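Local coordinates for lipolytic protein G-D-S-L family (Chitinophaga pinensis, PDB 4Q7Q) that is of unconfirmed function but probably hydrolyses ester bonds, as a member of the GDSL-like lipase/acylhydrolase family of SGNH hydrolases, at residues 156-161 with 178-183. Sequence-based numbering, arbitrary orientation.
Sequences TLEEFA and LYHHPL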
ATOM      1  N   THR A 156       2.428  11.815  10.265  1.00 15.48           N
ATOM      2  CA  THR A 156       3.111  10.530  10.149  1.00 15.92           C
ATOM      3  C   THR A 156       2.247   9.574   9.353  1.00 16.00           C
ATOM      4  O   THR A 156       1.026   9.715   9.307  1.00 16.63           O
ATOM      5  CB  THR A 156       3.350   9.874  11.512  1.00 16.57           C
ATOM      6  OG1 THR A 156       2.086   9.546  12.098  1.00 18.55           O
ATOM      7  CG2 THR A 156       4.133  10.799  12.439  1.00 18.56           C
ATOM      8  N   LEU A 157       2.876   8.581   8.745  1.00 15.32           N
ATOM      9  CA  LEU A 157       2.131   7.557   8.026  1.00 13.62           C
ATOM     10  C   LEU A 157       1.285   6.768   9.019  1.00 14.81           C
ATOM     11  O   LEU A 157       0.178   6.311   8.689  1.00 14.86           O
ATOM     12  CB  LEU A 157       3.079   6.635   7.254  1.00 14.53           C
ATOM     13  CG  LEU A 157       2.432   5.542   6.398  1.00 13.69           C
ATOM     14  CD1 LEU A 157       1.452   6.125   5.372  1.00 14.05           C
ATOM     15  CD2 LEU A 157       3.524   4.748   5.705  1.00 15.59           C
ATOM     16  N   GLU A 158       1.781   6.643  10.247  1.00 15.95           N
ATOM     17  CA  GLU A 158       1.029   5.940  11.274  1.00 16.44           C
ATOM     18  C   GLU A 158      -0.357   6.548  11.500  1.00 17.06           C
ATOM     19  O   GLU A 158      -1.309   5.823  11.794  1.00 17.16           O
ATOM     20  CB  GLU A 158       1.806   5.881  12.589  1.00 19.16           C
ATOM     21  CG  GLU A 158       1.095   5.032  13.619  1.00 22.87           C
ATOM     22  CD  GLU A 158       1.828   4.930  14.937  1.00 28.91           C
ATOM     23  OE1 GLU A 158       2.713   5.769  15.207  1.00 32.06           O
ATOM     24  OE2 GLU A 158       1.516   3.999  15.706  1.00 31.12           O
ATOM     25  N   GLU A 159      -0.478   7.869  11.359  1.00 16.48           N
ATOM     26  CA  GLU A 159      -1.788   8.507  11.502  1.00 16.67           C
ATOM     27  C   GLU A 159      -2.785   7.983  10.479  1.00 17.04           C
ATOM     28  O   GLU A 159      -3.981   7.873  10.762  1.00 16.72           O
ATOM     29  CB  GLU A 159      -1.681  10.010  11.341  1.00 18.67           C
ATOM     30  CG  GLU A 159      -0.982  10.695  12.472  1.00 20.19           C
ATOM     31  CD  GLU A 159      -0.880  12.176  12.219  1.00 23.68           C
ATOM     32  OE1 GLU A 159      -1.935  12.844  12.170  1.00 26.60           O
ATOM     33  OE2 GLU A 159       0.248  12.664  12.044  1.00 25.67           O
ATOM     34  N   PHE A 160      -2.288   7.681   9.285  1.00 16.18           N
ATOM     35  CA  PHE A 160      -3.119   7.128   8.220  1.00 15.24           C
ATOM     36  C   PHE A 160      -3.553   5.707   8.565  1.00 15.75           C
ATOM     37  O   PHE A 160      -4.714   5.340   8.385  1.00 16.51           O
ATOM     38  CB  PHE A 160      -2.379   7.198   6.876  1.00 15.42           C
ATOM     39  CG  PHE A 160      -2.215   8.597   6.361  1.00 14.40           C
ATOM     40  CD1 PHE A 160      -1.309   9.469   6.953  1.00 16.13           C
ATOM     41  CD2 PHE A 160      -2.984   9.059   5.300  1.00 14.61           C
ATOM     42  CE1 PHE A 160      -1.170  10.771   6.494  1.00 14.67           C
ATOM     43  CE2 PHE A 160      -2.851  10.356   4.840  1.00 14.82           C
ATOM     44  CZ  PHE A 160      -1.943  11.210   5.432  1.00 15.19           C
ATOM     45  N   ALA A 161      -2.625   4.904   9.069  1.00 16.50           N
ATOM     46  CA  ALA A 161      -2.975   3.568   9.533  1.00 16.87           C
ATOM     47  C   ALA A 161      -4.011   3.647  10.649  1.00 17.22           C
ATOM     48  O   ALA A 161      -4.966   2.869  10.680  1.00 18.42           O
ATOM     49  CB  ALA A 161      -1.741   2.833  10.005  1.00 18.65           C
ATOM     50  N   LEU A 178      -1.176  -3.843   8.421  1.00 17.79           N
ATOM     51  CA  LEU A 178       0.199  -4.005   7.956  1.00 15.98           C
ATOM     52  C   LEU A 178       1.163  -3.057   8.667  1.00 17.04           C
ATOM     53  O   LEU A 178       2.320  -3.403   8.893  1.00 17.95           O
ATOM     54  CB  LEU A 178       0.308  -3.798   6.446  1.00 16.93           C
ATOM     55  CG  LEU A 178      -0.564  -4.707   5.580  1.00 16.51           C
ATOM     56  CD1 LEU A 178      -0.355  -4.352   4.128  1.00 16.48           C
ATOM     57  CD2 LEU A 178      -0.244  -6.176   5.851  1.00 18.85           C
ATOM     58  N   TYR A 179       0.689  -1.860   9.003  1.00 16.71           N
ATOM     59  CA  TYR A 179       1.560  -0.860   9.607  1.00 16.91           C
ATOM     60  C   TYR A 179       2.203  -1.403  10.880  1.00 18.33           C
ATOM     61  O   TYR A 179       3.404  -1.243  11.099  1.00 19.31           O
ATOM     62  CB  TYR A 179       0.820   0.452   9.914  1.00 17.07           C
ATOM     63  CG  TYR A 179       1.813   1.527  10.273  1.00 17.87           C
ATOM     64  CD1 TYR A 179       2.345   1.596  11.554  1.00 20.24           C
ATOM     65  CD2 TYR A 179       2.274   2.428   9.322  1.00 17.95           C
ATOM     66  CE1 TYR A 179       3.290   2.522  11.889  1.00 21.03           C
ATOM     67  CE2 TYR A 179       3.227   3.385   9.658  1.00 18.17           C
ATOM     68  CZ  TYR A 179       3.724   3.421  10.947  1.00 19.99           C
ATOM     69  OH  TYR A 179       4.677   4.338  11.306  1.00 20.73           O
ATOM     70  N   HIS A 180       1.400  -2.056  11.713  1.00 18.37           N
ATOM     71  CA  HIS A 180       1.902  -2.576  12.980  1.00 19.45           C
ATOM     72  C   HIS A 180       2.255  -4.060  12.945  1.00 21.43           C
ATOM     73  O   HIS A 180       2.488  -4.672  13.986  1.00 24.33           O
ATOM     74  CB  HIS A 180       0.913  -2.278  14.113  1.00 21.56           C
ATOM     75  CG  HIS A 180       0.631  -0.816  14.296  1.00 23.15           C
ATOM     76  ND1 HIS A 180      -0.525  -0.218  13.843  1.00 23.63           N
ATOM     77  CD2 HIS A 180       1.357   0.164  14.882  1.00 24.47           C
ATOM     78  CE1 HIS A 180      -0.499   1.070  14.141  1.00 24.95           C
ATOM     79  NE2 HIS A 180       0.632   1.328  14.772  1.00 25.70           N
ATOM     80  N   HIS A 181       2.306  -4.634  11.748  1.00 20.70           N
ATOM     81  CA  HIS A 181       2.691  -6.030  11.597  1.00 22.75           C
ATOM     82  C   HIS A 181       4.127  -6.232  12.088  1.00 23.37           C
ATOM     83  O   HIS A 181       5.033  -5.538  11.646  1.00 23.68           O
ATOM     84  CB  HIS A 181       2.561  -6.443  10.130  1.00 21.13           C
ATOM     85  CG  HIS A 181       2.600  -7.924   9.909  1.00 23.53           C
ATOM     86  ND1 HIS A 181       3.701  -8.694  10.208  1.00 23.64           N
ATOM     87  CD2 HIS A 181       1.669  -8.771   9.410  1.00 24.66           C
ATOM     88  CE1 HIS A 181       3.443  -9.958   9.914  1.00 23.68           C
ATOM     89  NE2 HIS A 181       2.220 -10.030   9.426  1.00 24.71           N
ATOM     90  N   PRO A 182       4.334  -7.179  13.014  1.00 25.62           N
ATOM     91  CA  PRO A 182       5.666  -7.330  13.614  1.00 26.22           C
ATOM     92  C   PRO A 182       6.781  -7.686  12.618  1.00 26.81           C
ATOM     93  O   PRO A 182       7.958  -7.479  12.929  1.00 27.31           O
ATOM     94  CB  PRO A 182       5.469  -8.451  14.647  1.00 26.85           C
ATOM     95  CG  PRO A 182       4.221  -9.158  14.220  1.00 27.15           C
ATOM     96  CD  PRO A 182       3.355  -8.122  13.578  1.00 25.77           C
ATOM     97  N   LEU A 183       6.423  -8.195  11.442  1.00 27.74           N
ATOM     98  CA  LEU A 183       7.427  -8.544  10.439  1.00 28.23           C
ATOM     99  C   LEU A 183       7.715  -7.417   9.444  1.00 26.64           C
ATOM    100  O   LEU A 183       8.718  -7.459   8.729  1.00 27.54           O
ATOM    101  CB  LEU A 183       7.013  -9.805   9.675  1.00 29.19           C
ATOM    102  CG  LEU A 183       6.857 -11.083  10.494  1.00 29.00           C
ATOM    103  CD1 LEU A 183       6.466 -12.247   9.596  1.00 29.75           C
ATOM    104  CD2 LEU A 183       8.141 -11.396  11.244  1.00 28.65           C
TER
HETATM  105  O   HOH W   1       4.785   6.776  10.521  1.00 23.17           O
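The first turn of helix 157-171 meets the type I beta turn 178-181, where Tyr179 and His180 lie against Glu158. Tyr179 lays its ring against the start of the helix, with CG anti to the backbone N (chi1 -169°). CA of Glu158 sits over one face of this ring, offset toward its rim, in a CH-pi contact 3.9 Å from the centroid. Glu158 CB touches Tyr179 OH at 3.5 Å. Leu157 CG packs against Tyr179 CE2 at 4.0 Å. At the root of the tyrosine, Ala161 CB presses on Tyr179 CB at 3.5 Å. A water joins the two segments: it accepts from Glu158 N at 3.0 Å and lies 2.6 Å from Tyr179 OH. It thus serves an amide of the first helical turn.

The extended side chain of Glu158 reaches on to His180. His180 NE2 donates to Glu158 OE2 at 3.0 Å with an almost straight bond (177°). OE2 sits at the edge of the imidazole, in its plane, but the carboxylate itself is turned well away from that plane; the N-H arrives on the anti side of OE2, 27° out of the carboxylate plane. Asp177 takes the other ring nitrogen, ND1, so both nitrogens are held and the ring's rotation is probably fixed. Tyr179 CD1 lies over the centre of one imidazole face.

An alanine in place of Tyr179 would probably open a gap beside Glu158 and Leu157 and leave the bridging water without its hydroxyl partner.

Thr156 and Glu159 form a capping box at the helix start. The turn follows edge strand 175-176 of the parallel sheet, and Leu178 and His181 rest on helix 241-257.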